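Local atomic coordinates of 182aa long hypothetical protein (PDB entry 2GAN), a protein that is a putative acetyltransferase of the GNAT family, probably transferring an acetyl group from acetyl-coenzyme A to an acceptor that is not known. Residues Glu16-Met21 with Glu52-Phe57; Arg23-Thr28 with Pro33-Val38; Thr12-Leu17 with Phe60-Glu65. All coordinates share one frame; numbering follows the deposited sequence.

Interaction 1: Glu16-Met21 with Glu52-Phe57; sequences ELLELM and EVYEPF
Tyr54 is the main contact of helix 52-57 with helix 16-21, meeting Leu18 and Met21. With CG anti to the backbone N (chi1 -177°), its ring is directed toward the facing helix. Leu18 brings one methyl to the ring edge, near the ring plane, with CD1 3.9 Å from Tyr54 CD1; the two side chains lie alongside, pointing opposite ways. The side chain of Met21, a selenomethionine, runs roughly perpendicular to that of Tyr54. Its CB and CG lie near Tyr54 CE1, both at 4.0 Å, and bends at chi2 (-56°) and chi3 bring CE obliquely to the phenol end. Met21 CE is modelled 2.9 Å from Tyr54 OH, too short for a carbon-oxygen contact, so the exact place of this methyl is doubtful. One residue on, Glu55 offers its backbone side to Leu18, whose CD1 is 4.1 Å from Glu55 CA. At Pro56, which lacks an N-H, and Phe57 the helix loses its bonds to the preceding turn and kinks. The axes of the two short segments approach to 10.8 Å, their N-to-C directions 133° apart. The chemistry is apolar packing round one tyrosine ring, which Phe111 of strand 106-114 and Phe50 also touch, rather than directional bonding.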
loop_
_atom_site.group_PDB
_atom_site.type_symbol
_atom_site.label_atom_id
_atom_site.label_comp_id
_atom_site.label_asym_id
_atom_site.label_seq_id
_atom_site.Cartn_x
_atom_site.Cartn_y
_atom_site.Cartn_z
ATOM N N GLU A 16 -10.263 -3.733 -24.015
ATOM C CA GLU A 16 -11.016 -3.971 -22.788
ATOM C C GLU A 16 -10.085 -3.914 -21.578
ATOM O O GLU A 16 -10.445 -3.366 -20.543
ATOM C CB GLU A 16 -11.736 -5.328 -22.838
ATOM C CG GLU A 16 -12.586 -5.558 -21.588
ATOM C CD GLU A 16 -13.599 -6.680 -21.730
ATOM O OE1 GLU A 16 -13.528 -7.455 -22.711
ATOM O OE2 GLU A 16 -14.462 -6.795 -20.839
ATOM N N LEU A 17 -8.888 -4.479 -21.717
ATOM C CA LEU A 17 -7.907 -4.476 -20.636
ATOM C C LEU A 17 -7.392 -3.058 -20.358
ATOM O O LEU A 17 -7.264 -2.642 -19.203
ATOM C CB LEU A 17 -6.730 -5.400 -20.974
ATOM C CG LEU A 17 -6.986 -6.913 -20.898
ATOM C CD1 LEU A 17 -5.801 -7.682 -21.475
ATOM C CD2 LEU A 17 -7.219 -7.318 -19.440
ATOM N N LEU A 18 -7.104 -2.316 -21.421
ATOM C CA LEU A 18 -6.616 -0.948 -21.277
ATOM C C LEU A 18 -7.537 -0.125 -20.373
ATOM O O LEU A 18 -7.077 0.558 -19.453
ATOM C CB LEU A 18 -6.526 -0.280 -22.652
ATOM C CG LEU A 18 -5.821 1.076 -22.717
ATOM C CD1 LEU A 18 -4.373 0.918 -22.286
ATOM C CD2 LEU A 18 -5.883 1.609 -24.138
ATOM N N GLU A 19 -8.840 -0.202 -20.640
ATOM C CA GLU A 19 -9.843 0.541 -19.882
ATOM C C GLU A 19 -9.955 0.034 -18.440
ATOM O O GLU A 19 -10.209 0.809 -17.513
ATOM C CB GLU A 19 -11.198 0.461 -20.609
ATOM C CG GLU A 19 -12.339 1.265 -19.973
ATOM C CD GLU A 19 -13.448 1.596 -20.969
ATOM O OE1 GLU A 19 -13.635 0.824 -21.935
ATOM O OE2 GLU A 19 -14.139 2.624 -20.779
ATOM N N LEU A 20 -9.770 -1.268 -18.251
ATOM C CA LEU A 20 -9.817 -1.835 -16.906
ATOM C C LEU A 20 -8.611 -1.286 -16.128
ATOM O O LEU A 20 -8.738 -0.861 -14.975
ATOM C CB LEU A 20 -9.760 -3.371 -16.965
ATOM C CG LEU A 20 -9.480 -4.131 -15.655
ATOM C CD1 LEU A 20 -10.449 -3.685 -14.573
ATOM C CD2 LEU A 20 -9.599 -5.636 -15.884
HETATM N N MSE A 21 -7.444 -1.265 -16.766
HETATM C CA MSE A 21 -6.252 -0.764 -16.099
HETATM C C MSE A 21 -6.348 0.724 -15.769
HETATM O O MSE A 21 -5.770 1.184 -14.780
HETATM C CB MSE A 21 -5.002 -1.051 -16.945
HETATM C CG MSE A 21 -4.709 -2.544 -17.100
HETATM SE SE MSE A 21 -4.542 -3.446 -15.371
HETATM C CE MSE A 21 -2.626 -3.447 -15.240
ATOM N N GLU A 52 -1.591 6.778 -23.630
ATOM C CA GLU A 52 -0.401 7.158 -24.370
ATOM C C GLU A 52 0.883 6.607 -23.781
ATOM O O GLU A 52 1.827 6.306 -24.507
ATOM C CB GLU A 52 -0.295 8.674 -24.439
ATOM C CG GLU A 52 0.792 9.148 -25.376
ATOM C CD GLU A 52 0.940 10.650 -25.369
ATOM O OE1 GLU A 52 -0.098 11.347 -25.459
ATOM O OE2 GLU A 52 2.093 11.131 -25.284
ATOM N N VAL A 53 0.919 6.467 -22.465
ATOM C CA VAL A 53 2.126 5.989 -21.822
ATOM C C VAL A 53 2.073 4.535 -21.342
ATOM O O VAL A 53 3.087 3.994 -20.905
ATOM C CB VAL A 53 2.481 6.920 -20.646
ATOM C CG1 VAL A 53 1.623 6.592 -19.438
ATOM C CG2 VAL A 53 3.953 6.824 -20.340
ATOM N N TYR A 54 0.907 3.898 -21.446
ATOM C CA TYR A 54 0.750 2.513 -20.997
ATOM C C TYR A 54 0.400 1.536 -22.120
ATOM O O TYR A 54 0.797 0.372 -22.088
ATOM C CB TYR A 54 -0.316 2.443 -19.899
ATOM C CG TYR A 54 -0.524 1.065 -19.303
ATOM C CD1 TYR A 54 -1.536 0.224 -19.771
ATOM C CD2 TYR A 54 0.289 0.602 -18.269
ATOM C CE1 TYR A 54 -1.732 -1.040 -19.220
ATOM C CE2 TYR A 54 0.096 -0.665 -17.712
ATOM C CZ TYR A 54 -0.909 -1.476 -18.189
ATOM O OH TYR A 54 -1.088 -2.729 -17.648
ATOM N N GLU A 55 -0.342 2.019 -23.110
ATOM C CA GLU A 55 -0.758 1.203 -24.243
ATOM C C GLU A 55 0.418 0.454 -24.872
ATOM O O GLU A 55 0.338 -0.747 -25.102
ATOM C CB GLU A 55 -1.457 2.102 -25.273
ATOM C CG GLU A 55 -2.202 1.403 -26.406
ATOM C CD GLU A 55 -1.278 0.838 -27.460
ATOM O OE1 GLU A 55 -0.264 1.500 -27.780
ATOM O OE2 GLU A 55 -1.577 -0.256 -27.989
ATOM N N PRO A 56 1.536 1.146 -25.142
ATOM C CA PRO A 56 2.683 0.456 -25.747
ATOM C C PRO A 56 3.191 -0.711 -24.879
ATOM O O PRO A 56 3.523 -1.778 -25.391
ATOM C CB PRO A 56 3.718 1.575 -25.896
ATOM C CG PRO A 56 2.852 2.805 -26.056
ATOM C CD PRO A 56 1.816 2.585 -24.994
ATOM N N PHE A 57 3.232 -0.500 -23.565
ATOM C CA PHE A 57 3.677 -1.519 -22.616
ATOM C C PHE A 57 2.755 -2.746 -22.679
ATOM O O PHE A 57 3.217 -3.873 -22.802
ATOM C CB PHE A 57 3.684 -0.922 -21.198
ATOM C CG PHE A 57 4.238 -1.843 -20.137
ATOM C CD1 PHE A 57 5.527 -2.367 -20.243
ATOM C CD2 PHE A 57 3.469 -2.176 -19.017
ATOM C CE1 PHE A 57 6.045 -3.210 -19.252
ATOM C CE2 PHE A 57 3.975 -3.015 -18.023
ATOM C CZ PHE A 57 5.267 -3.534 -18.141
#

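Interaction 2: Arg23-Thr28 with Pro33-Val38; sequences RIYRST and PALEWV
Tyr25 overlaps Leu35 at the outer part of its ring, where Leu35 CD1 settles 3.7 Å from Tyr25 CE2 and 3.8 Å from Tyr25 OH. The methyl approaches obliquely, and the two side chains cross at about a right angle. The ring gets there because CG stands anti to the backbone N (chi1 -173°), which carries it off the helix toward the chain that follows. Nearer the helix, the base of the same side chain meets Pro33: Tyr25 CB is 4.3 Å from Pro33 CD, a looser touch. A cis peptide bond precedes Pro33. Tyr25 is buried, and its hydroxyl is not left to the apolar leucine alone, since it is hydrogen-bonded to the backbone O of Pro42 further along the loop; Phe50 of helix 47-65 meets the ring with planes inclined at about 45°.

Further polar bonds close the helix end. Ile24 O accepts both Thr28 N at 2.9 Å and Thr28 OG1 at 2.7 Å, and the two donors come from opposite faces of the carbonyl plane. Thr28, the first residue to leave helical geometry, thus grips the last turn with backbone and side chain together, and its hydroxyl oxygen is also bonded to Tyr32 N. Beyond Leu35 the chain makes a type I beta turn closed by Val38 N to Leu35 O. This is the end of the first helix with part of the connection to the second, in the strand-helix-helix-strand start of the GNAT fold.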
loop_
_atom_site.group_PDB
_atom_site.type_symbol
_atom_site.label_atom_id
_atom_site.label_comp_id
_atom_site.label_asym_id
_atom_site.label_seq_id
_atom_site.Cartn_x
_atom_site.Cartn_y
_atom_site.Cartn_z
ATOM N N ARG A 23 -9.217 2.375 -15.042
ATOM C CA ARG A 23 -10.131 2.519 -13.921
ATOM C C ARG A 23 -9.383 2.206 -12.629
ATOM O O ARG A 23 -9.625 2.818 -11.593
ATOM C CB ARG A 23 -11.361 1.616 -14.129
ATOM C CG ARG A 23 -12.282 2.125 -15.254
ATOM C CD ARG A 23 -13.464 1.201 -15.553
ATOM N NE ARG A 23 -14.260 0.938 -14.358
ATOM C CZ ARG A 23 -14.307 -0.234 -13.730
ATOM N NH1 ARG A 23 -13.618 -1.268 -14.183
ATOM N NH2 ARG A 23 -15.025 -0.362 -12.622
ATOM N N ILE A 24 -8.442 1.276 -12.700
ATOM C CA ILE A 24 -7.647 0.926 -11.529
ATOM C C ILE A 24 -6.670 2.060 -11.217
ATOM O O ILE A 24 -6.449 2.404 -10.058
ATOM C CB ILE A 24 -6.876 -0.375 -11.773
ATOM C CG1 ILE A 24 -7.880 -1.530 -11.850
ATOM C CG2 ILE A 24 -5.851 -0.608 -10.667
ATOM C CD1 ILE A 24 -7.322 -2.789 -12.452
ATOM N N TYR A 25 -6.090 2.635 -12.268
ATOM C CA TYR A 25 -5.148 3.741 -12.127
ATOM C C TYR A 25 -5.850 4.915 -11.456
ATOM O O TYR A 25 -5.254 5.626 -10.653
ATOM C CB TYR A 25 -4.636 4.170 -13.506
ATOM C CG TYR A 25 -3.527 5.203 -13.495
ATOM C CD1 TYR A 25 -3.763 6.519 -13.906
ATOM C CD2 TYR A 25 -2.225 4.846 -13.136
ATOM C CE1 TYR A 25 -2.722 7.449 -13.970
ATOM C CE2 TYR A 25 -1.179 5.764 -13.198
ATOM C CZ TYR A 25 -1.432 7.064 -13.622
ATOM O OH TYR A 25 -0.381 7.951 -13.743
ATOM N N ARG A 26 -7.116 5.118 -11.788
ATOM C CA ARG A 26 -7.884 6.213 -11.209
ATOM C C ARG A 26 -8.327 5.859 -9.787
ATOM O O ARG A 26 -8.155 6.650 -8.860
ATOM C CB ARG A 26 -9.101 6.507 -12.088
ATOM C CG ARG A 26 -9.942 7.717 -11.681
ATOM C CD ARG A 26 -11.085 7.899 -12.674
ATOM N NE ARG A 26 -11.979 6.735 -12.699
ATOM C CZ ARG A 26 -12.879 6.491 -13.650
ATOM N NH1 ARG A 26 -13.015 7.326 -14.673
ATOM N NH2 ARG A 26 -13.652 5.416 -13.579
ATOM N N SER A 27 -8.879 4.667 -9.600
ATOM C CA SER A 27 -9.334 4.278 -8.270
ATOM C C SER A 27 -8.205 4.293 -7.240
ATOM O O SER A 27 -8.432 4.629 -6.081
ATOM C CB SER A 27 -9.987 2.896 -8.308
ATOM O OG SER A 27 -9.021 1.889 -8.535
ATOM N N THR A 28 -6.994 3.934 -7.663
ATOM C CA THR A 28 -5.829 3.912 -6.767
ATOM C C THR A 28 -5.045 5.226 -6.801
ATOM O O THR A 28 -3.948 5.325 -6.242
ATOM C CB THR A 28 -4.840 2.785 -7.143
ATOM O OG1 THR A 28 -4.309 3.029 -8.457
ATOM C CG2 THR A 28 -5.545 1.428 -7.125
ATOM N N PRO A 33 -1.769 0.443 -12.406
ATOM C CA PRO A 33 -0.594 -0.434 -12.475
ATOM C C PRO A 33 0.705 0.368 -12.485
ATOM O O PRO A 33 0.698 1.562 -12.791
ATOM C CB PRO A 33 -0.815 -1.207 -13.771
ATOM C CG PRO A 33 -1.547 -0.224 -14.622
ATOM C CD PRO A 33 -2.549 0.360 -13.653
ATOM N N ALA A 34 1.811 -0.290 -12.146
ATOM C CA ALA A 34 3.119 0.367 -12.095
ATOM C C ALA A 34 3.574 0.900 -13.450
ATOM O O ALA A 34 3.348 0.269 -14.478
ATOM C CB ALA A 34 4.163 -0.599 -11.541
ATOM N N LEU A 35 4.215 2.063 -13.438
ATOM C CA LEU A 35 4.713 2.688 -14.662
ATOM C C LEU A 35 6.204 2.992 -14.527
ATOM O O LEU A 35 6.626 4.150 -14.579
ATOM C CB LEU A 35 3.946 3.984 -14.941
ATOM C CG LEU A 35 2.434 3.847 -15.135
ATOM C CD1 LEU A 35 1.816 5.229 -15.255
ATOM C CD2 LEU A 35 2.142 3.012 -16.380
ATOM N N GLU A 36 6.996 1.939 -14.354
ATOM C CA GLU A 36 8.444 2.054 -14.189
ATOM C C GLU A 36 9.138 2.894 -15.265
ATOM O O GLU A 36 10.004 3.708 -14.950
ATOM C CB GLU A 36 9.064 0.649 -14.155
ATOM C CG GLU A 36 10.566 0.611 -13.890
ATOM C CD GLU A 36 10.926 0.946 -12.446
ATOM O OE1 GLU A 36 12.137 0.989 -12.134
ATOM O OE2 GLU A 36 10.004 1.161 -11.627
ATOM N N TRP A 37 8.755 2.689 -16.526
ATOM C CA TRP A 37 9.348 3.403 -17.663
ATOM C C TRP A 37 8.711 4.759 -17.976
ATOM O O TRP A 37 8.769 5.225 -19.115
ATOM C CB TRP A 37 9.281 2.526 -18.921
ATOM C CG TRP A 37 9.954 1.184 -18.765
ATOM C CD1 TRP A 37 9.366 -0.052 -18.851
ATOM C CD2 TRP A 37 11.330 0.950 -18.442
ATOM N NE1 TRP A 37 10.293 -1.037 -18.597
ATOM C CE2 TRP A 37 11.506 -0.448 -18.345
ATOM C CE3 TRP A 37 12.432 1.786 -18.226
ATOM C CZ2 TRP A 37 12.739 -1.026 -18.035
ATOM C CZ3 TRP A 37 13.656 1.210 -17.917
ATOM C CH2 TRP A 37 13.797 -0.182 -17.827
ATOM N N VAL A 38 8.111 5.393 -16.973
ATOM C CA VAL A 38 7.469 6.688 -17.181
ATOM C C VAL A 38 8.055 7.759 -16.274
ATOM O O VAL A 38 8.034 7.633 -15.049
ATOM C CB VAL A 38 5.953 6.596 -16.934
ATOM C CG1 VAL A 38 5.284 7.919 -17.279
ATOM C CG2 VAL A 38 5.368 5.464 -17.764
#

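Interaction 3: Thr12-Leu17 with Phe60-Glu65; sequences TVKDEL and FRLSQE. With SO4 (sulfate ion), chain D.
Leu62 of helix 47-65 lies against Leu17 and Lys14 at the start of helix 14-27, joining the two helices that follow one another between the first two strands along the chain of the GNAT fold. The tight part is the leucine pair: Leu17 CD1 and Leu62 CD1 come to 3.9 Å, both residues being buried, and Leu69 of strand 68-74 touches each of them. Leu62 takes an unusual conformation, chi1 -105° with chi2 nearly eclipsed. Its CD1 meets Leu17, and Leu62 CD2 rests 3.9 Å from Lys14 CB, at the root of a chain that crosses it at about a right angle, while also nearing Leu17 CD1.

From that root outward the contact becomes loose and polar. The Lys14 chain bends at chi2 and chi3 and leaves the leucine, and Lys14 NZ forms a salt bridge with OD1 of the neighbouring Asp15, an exposed residue, at 2.9 Å; the ammonium nitrogen comes to the syn side of the carboxylate, 29° out of its plane. Elsewhere on helix 47-65, Arg61 takes no part in the leucine packing and is turned toward strand 106-114. Glu65 OE1 receives weak bonds from Arg61 NE and NH2, both at 3.4 Å, across a wider pi-type turn. A sulfate, probably from the crystallisation liquor, is held by Arg61, whose NH2 thus serves two anions, and by the backbone N of Phe111. Arg61 NH1 and NH2 both donate to the single sulfate oxygen O4, each over 2.7 Å, with O4 at the guanidinium edge and the bonds bent to about 140°.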
loop_
_atom_site.group_PDB
_atom_site.type_symbol
_atom_site.label_atom_id
_atom_site.label_comp_id
_atom_site.label_asym_id
_atom_site.label_seq_id
_atom_site.Cartn_x
_atom_site.Cartn_y
_atom_site.Cartn_z
ATOM N N THR A 12 -6.148 -9.855 -28.416
ATOM C CA THR A 12 -7.507 -9.510 -28.828
ATOM C C THR A 12 -8.375 -8.825 -27.764
ATOM O O THR A 12 -9.501 -8.428 -28.052
ATOM C CB THR A 12 -8.273 -10.752 -29.362
ATOM O OG1 THR A 12 -8.342 -11.767 -28.345
ATOM C CG2 THR A 12 -7.571 -11.312 -30.593
ATOM N N VAL A 13 -7.873 -8.683 -26.542
ATOM C CA VAL A 13 -8.656 -8.016 -25.502
ATOM C C VAL A 13 -7.935 -6.783 -24.968
ATOM O O VAL A 13 -8.256 -6.277 -23.893
ATOM C CB VAL A 13 -8.970 -8.963 -24.324
ATOM C CG1 VAL A 13 -9.900 -10.076 -24.786
ATOM C CG2 VAL A 13 -7.686 -9.551 -23.759
ATOM N N LYS A 14 -6.976 -6.287 -25.741
ATOM C CA LYS A 14 -6.194 -5.124 -25.340
ATOM C C LYS A 14 -7.048 -3.910 -24.955
ATOM O O LYS A 14 -6.824 -3.284 -23.916
ATOM C CB LYS A 14 -5.217 -4.753 -26.461
ATOM C CG LYS A 14 -4.232 -3.651 -26.101
ATOM C CD LYS A 14 -4.723 -2.303 -26.576
ATOM C CE LYS A 14 -4.752 -2.247 -28.094
ATOM N NZ LYS A 14 -5.344 -0.966 -28.571
ATOM N N ASP A 15 -8.027 -3.584 -25.788
ATOM C CA ASP A 15 -8.889 -2.438 -25.534
ATOM C C ASP A 15 -9.656 -2.570 -24.225
ATOM O O ASP A 15 -9.694 -1.634 -23.412
ATOM C CB ASP A 15 -9.849 -2.242 -26.705
ATOM C CG ASP A 15 -9.116 -1.892 -27.994
ATOM O OD1 ASP A 15 -8.110 -1.155 -27.910
ATOM O OD2 ASP A 15 -9.546 -2.342 -29.075
ATOM N N GLU A 16 -10.263 -3.733 -24.015
ATOM C CA GLU A 16 -11.016 -3.971 -22.788
ATOM C C GLU A 16 -10.085 -3.914 -21.578
ATOM O O GLU A 16 -10.445 -3.366 -20.543
ATOM C CB GLU A 16 -11.736 -5.328 -22.838
ATOM C CG GLU A 16 -12.586 -5.558 -21.588
ATOM C CD GLU A 16 -13.599 -6.680 -21.730
ATOM O OE1 GLU A 16 -13.528 -7.455 -22.711
ATOM O OE2 GLU A 16 -14.462 -6.795 -20.839
ATOM N N LEU A 17 -8.888 -4.479 -21.717
ATOM C CA LEU A 17 -7.907 -4.476 -20.636
ATOM C C LEU A 17 -7.392 -3.058 -20.358
ATOM O O LEU A 17 -7.264 -2.642 -19.203
ATOM C CB LEU A 17 -6.730 -5.400 -20.974
ATOM C CG LEU A 17 -6.986 -6.913 -20.898
ATOM C CD1 LEU A 17 -5.801 -7.682 -21.475
ATOM C CD2 LEU A 17 -7.219 -7.318 -19.440
ATOM N N PHE A 60 2.970 -4.842 -25.952
ATOM C CA PHE A 60 4.119 -5.730 -25.910
ATOM C C PHE A 60 3.914 -6.956 -25.027
ATOM O O PHE A 60 4.201 -8.074 -25.442
ATOM C CB PHE A 60 5.371 -4.976 -25.447
ATOM C CG PHE A 60 6.494 -5.883 -25.000
ATOM C CD1 PHE A 60 6.708 -6.132 -23.642
ATOM C CD2 PHE A 60 7.319 -6.504 -25.936
ATOM C CE1 PHE A 60 7.723 -6.986 -23.223
ATOM C CE2 PHE A 60 8.341 -7.364 -25.534
ATOM C CZ PHE A 60 8.543 -7.605 -24.173
ATOM N N ARG A 61 3.423 -6.750 -23.809
ATOM C CA ARG A 61 3.229 -7.869 -22.891
ATOM C C ARG A 61 2.239 -8.899 -23.409
ATOM O O ARG A 61 2.456 -10.101 -23.280
ATOM C CB ARG A 61 2.744 -7.363 -21.539
ATOM C CG ARG A 61 3.669 -6.381 -20.881
ATOM C CD ARG A 61 3.112 -6.023 -19.529
ATOM N NE ARG A 61 3.871 -6.626 -18.440
ATOM C CZ ARG A 61 3.450 -6.656 -17.180
ATOM N NH1 ARG A 61 2.279 -6.125 -16.865
ATOM N NH2 ARG A 61 4.202 -7.197 -16.236
ATOM N N LEU A 62 1.139 -8.411 -23.972
ATOM C CA LEU A 62 0.098 -9.266 -24.512
ATOM C C LEU A 62 0.630 -10.071 -25.696
ATOM O O LEU A 62 0.258 -11.227 -25.878
ATOM C CB LEU A 62 -1.090 -8.407 -24.957
ATOM C CG LEU A 62 -2.410 -8.312 -24.164
ATOM C CD1 LEU A 62 -2.293 -8.821 -22.738
ATOM C CD2 LEU A 62 -2.873 -6.871 -24.208
ATOM N N SER A 63 1.510 -9.466 -26.492
ATOM C CA SER A 63 2.068 -10.149 -27.665
ATOM C C SER A 63 3.239 -11.097 -27.402
ATOM O O SER A 63 3.277 -12.213 -27.924
ATOM C CB SER A 63 2.520 -9.119 -28.706
ATOM O OG SER A 63 1.424 -8.369 -29.186
ATOM N N GLN A 64 4.193 -10.653 -26.596
ATOM C CA GLN A 64 5.383 -11.454 -26.322
ATOM C C GLN A 64 5.530 -11.988 -24.899
ATOM O O GLN A 64 5.570 -13.195 -24.686
ATOM C CB GLN A 64 6.623 -10.632 -26.651
ATOM C CG GLN A 64 6.520 -9.896 -27.968
ATOM C CD GLN A 64 6.593 -10.824 -29.160
ATOM O OE1 GLN A 64 6.062 -10.525 -30.229
ATOM N NE2 GLN A 64 7.264 -11.953 -28.986
ATOM N N GLU A 65 5.620 -11.085 -23.932
ATOM C CA GLU A 65 5.823 -11.462 -22.542
ATOM C C GLU A 65 4.910 -12.538 -21.954
ATOM O O GLU A 65 5.392 -13.560 -21.479
ATOM C CB GLU A 65 5.800 -10.202 -21.665
ATOM C CG GLU A 65 6.028 -10.452 -20.179
ATOM C CD GLU A 65 6.552 -9.220 -19.461
ATOM O OE1 GLU A 65 6.277 -9.060 -18.251
ATOM O OE2 GLU A 65 7.259 -8.414 -20.108
HETATM S S SO4 D . 2.569 -6.156 -13.213
HETATM O O1 SO4 D . 1.311 -5.761 -12.550
HETATM O O2 SO4 D . 3.476 -6.807 -12.241
HETATM O O3 SO4 D . 3.213 -4.944 -13.753
HETATM O O4 SO4 D . 2.278 -7.102 -14.300
#

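How the interactions relate
All three contacts use helix 14-27, which supplies one segment to each. Interactions 1 and 3 pair it with successive parts of helix 47-65; their centres are about 9 Å apart, and Glu16 and Leu17 belong to both. Interaction 2, its centre about 10 Å from that of interaction 1, joins the helix end to the loop that follows, and its Pro33 and Leu35 pack on Tyr54 of interaction 1. Interactions 2 and 3 do not touch: their nearest atoms are about 7 Å apart and their centres about 16 Å. Along the chain the segments run outward from interaction 2 through 1 to 3, following one another along the helix pair, which lies on the central sheet.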